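Local coordinates for protein ribokinase (Giardia lamblia, PDB 6WHJ) that probably phosphorylates D-ribose at O-5 with magnesium-bound ATP, yielding D-ribose 5-phosphate for nucleotide and amino acid synthesis or the pentose phosphate pathway, at residues B[283-286]-B[287-291]. Sequence-based numbering, arbitrary orientation.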
ATOM      1  N   ARG B 283      33.137  -6.695   4.269  1.00 29.86           N
ATOM      2  CA  ARG B 283      34.520  -6.264   4.472  1.00 31.31           C
ATOM      3  C   ARG B 283      34.984  -6.494   5.902  1.00 31.47           C
ATOM      4  O   ARG B 283      36.158  -6.808   6.125  1.00 34.21           O
ATOM      5  CB  ARG B 283      34.675  -4.790   4.119  1.00 30.70           C
ATOM      6  CG  ARG B 283      36.110  -4.356   3.887  1.00 30.87           C
ATOM      7  CD  ARG B 283      36.752  -5.144   2.769  1.00 33.62           C
ATOM      8  NE  ARG B 283      38.176  -4.842   2.671  1.00 36.58           N
ATOM      9  CZ  ARG B 283      39.146  -5.751   2.685  1.00 36.37           C
ATOM     10  NH1 ARG B 283      38.858  -7.045   2.768  1.00 35.64           N
ATOM     11  NH2 ARG B 283      40.408  -5.356   2.590  1.00 35.34           N
ATOM     12  N   LEU B 284      34.090  -6.339   6.878  1.00 29.73           N
ATOM     13  CA  LEU B 284      34.446  -6.619   8.261  1.00 30.54           C
ATOM     14  C   LEU B 284      34.831  -8.079   8.422  1.00 34.68           C
ATOM     15  O   LEU B 284      35.869  -8.402   9.012  1.00 33.89           O
ATOM     16  CB  LEU B 284      33.282  -6.257   9.174  1.00 29.76           C
ATOM     17  CG  LEU B 284      33.542  -6.077  10.662  1.00 31.76           C
ATOM     18  CD1 LEU B 284      34.695  -5.122  10.864  1.00 33.28           C
ATOM     19  CD2 LEU B 284      32.284  -5.527  11.316  1.00 33.12           C
ATOM     20  N   MET B 285      34.017  -8.974   7.863  1.00 35.16           N
ATOM     21  CA  MET B 285      34.296 -10.402   7.938  1.00 33.78           C
ATOM     22  C   MET B 285      35.596 -10.755   7.226  1.00 35.38           C
ATOM     23  O   MET B 285      36.328 -11.644   7.674  1.00 36.98           O
ATOM     24  CB  MET B 285      33.124 -11.190   7.344  1.00 31.66           C
ATOM     25  CG  MET B 285      33.275 -12.704   7.396  1.00 35.12           C
ATOM     26  SD  MET B 285      34.081 -13.356   5.910  1.00 39.76           S
ATOM     27  CE  MET B 285      32.944 -12.779   4.657  1.00 34.99           C
ATOM     28  N   GLU B 286      35.911 -10.060   6.130  1.00 37.97           N
ATOM     29  CA  GLU B 286      37.130 -10.372   5.391  1.00 36.72           C
ATOM     30  C   GLU B 286      38.367  -9.902   6.141  1.00 41.46           C
ATOM     31  O   GLU B 286      39.383 -10.602   6.169  1.00 42.54           O
ATOM     32  CB  GLU B 286      37.081  -9.748   3.999  1.00 32.14           C
ATOM     33  CG  GLU B 286      36.167 -10.476   3.039  1.00 35.95           C
ATOM     34  CD  GLU B 286      35.958  -9.726   1.734  1.00 39.67           C
ATOM     35  OE1 GLU B 286      36.523  -8.618   1.581  1.00 36.14           O
ATOM     36  OE2 GLU B 286      35.247 -10.265   0.852  1.00 41.76           O
ATOM     37  N   LEU B 287      38.293  -8.725   6.770  1.00 40.54           N
ATOM     38  CA  LEU B 287      39.442  -8.219   7.513  1.00 42.06           C
ATOM     39  C   LEU B 287      39.763  -9.092   8.722  1.00 45.56           C
ATOM     40  O   LEU B 287      40.917  -9.130   9.166  1.00 50.52           O
ATOM     41  CB  LEU B 287      39.188  -6.774   7.945  1.00 38.14           C
ATOM     42  CG  LEU B 287      39.119  -5.747   6.810  1.00 36.12           C
ATOM     43  CD1 LEU B 287      38.633  -4.404   7.322  1.00 32.97           C
ATOM     44  CD2 LEU B 287      40.457  -5.607   6.082  1.00 34.66           C
ATOM     45  N   ALA B 288      38.763  -9.796   9.260  1.00 45.51           N
ATOM     46  CA  ALA B 288      38.977 -10.720  10.363  1.00 46.92           C
ATOM     47  C   ALA B 288      39.713 -11.983   9.943  1.00 51.45           C
ATOM     48  O   ALA B 288      40.210 -12.702  10.813  1.00 57.91           O
ATOM     49  CB  ALA B 288      37.640 -11.085  11.003  1.00 48.45           C
ATOM     50  N   GLU B 289      39.818 -12.256   8.643  1.00 47.78           N
ATOM     51  CA  GLU B 289      40.567 -13.403   8.140  1.00 48.09           C
ATOM     52  C   GLU B 289      41.949 -13.041   7.630  1.00 50.40           C
ATOM     53  O   GLU B 289      42.867 -13.865   7.708  1.00 50.16           O
ATOM     54  CB  GLU B 289      39.839 -14.059   6.966  1.00 43.32           C
ATOM     55  CG  GLU B 289      38.674 -14.920   7.273  1.00 46.91           C
ATOM     56  CD  GLU B 289      38.043 -15.402   5.994  1.00 49.95           C
ATOM     57  OE1 GLU B 289      38.280 -14.767   4.946  1.00 48.02           O
ATOM     58  OE2 GLU B 289      37.353 -16.437   6.019  1.00 58.94           O
ATOM     59  N   GLU B 290      42.102 -11.826   7.109  1.00 54.17           N
ATOM     60  CA  GLU B 290      43.317 -11.364   6.458  1.00 53.63           C
ATOM     61  C   GLU B 290      44.286 -10.741   7.436  1.00 61.07           C
ATOM     62  O   GLU B 290      45.068  -9.860   7.051  1.00 74.04           O
ATOM     63  CB  GLU B 290      42.953 -10.359   5.368  1.00 52.07           C
ATOM     64  CG  GLU B 290      42.001 -10.905   4.325  1.00 54.28           C
ATOM     65  CD  GLU B 290      41.435  -9.817   3.437  1.00 59.43           C
ATOM     66  OE1 GLU B 290      41.800  -8.634   3.634  1.00 61.11           O
ATOM     67  OE2 GLU B 290      40.614 -10.147   2.552  1.00 59.44           O
ATOM     68  N   SER B 291      44.305 -11.203   8.678  1.00 60.15           N
ATOM     69  CA  SER B 291      45.019 -10.500   9.724  1.00 63.77           C
ATOM     70  C   SER B 291      45.827 -11.466  10.568  1.00 63.71           C
ATOM     71  O   SER B 291      45.439 -12.617  10.782  1.00 60.77           O
ATOM     72  CB  SER B 291      44.044  -9.725  10.625  1.00 62.79           C
ATOM     73  OG  SER B 291      44.720  -9.135  11.722  1.00 64.18           O
TER
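Arg-283 reaches forward along its helix to join two acidic side chains, Glu-286 and Glu-290, in a salt-bridge network. Glu-286 OE1 accepts from Arg-283 NH1 through its anti lone pair, at 3.1 Å, from a position tilted out of the guanidinium plane. The same NH1 makes a weaker, long salt bridge with Glu-290 OE1 (3.5 Å); here the carboxylate approaches the guanidinium edge, and the two flat groups are inclined by 52°. With CG anti to the backbone N (chi1 -162°), the arginine then bends at chi2, which turns the guanidinium along the helix toward Glu-286 and Glu-290. Arg-331 is a second cationic partner of Glu-286 OE1, whereas NH2 of Arg-283 pairs with Glu-306 of helix 301-318. These positive groups probably ease the repulsion between Glu-286 OE1 and Glu-290 OE2, 4.5 Å apart.

The backbone bonds trace the C-terminal end of helix 272-287, one of the helices flanking the central sheet of the ribokinase (PfkB) fold. Leu-287 N to Arg-283 O (2.9 Å) and Ala-288 N to Leu-284 O (3.2 Å) continue the alpha-helical pattern. At Glu-286 O it forks: Glu-290 N approaches nearly along the C=O axis at 3.1 Å, while Glu-289 N sits well above the carbonyl plane at 3.0 Å, so two amide donors share one oxygen as the chain turns into the loop toward helix 301-318.

A methyl group, Leu-287 CD2, lies over one face of the Arg-283 guanidinium, offset toward its rim and 3.5 Å from NH2. On the buried side of the helix, Leu-284 and Met-285 both pack on Leu-140 of strand 140-143. Exposed Glu-289 forms a salt bridge through OE2 with Arg-61.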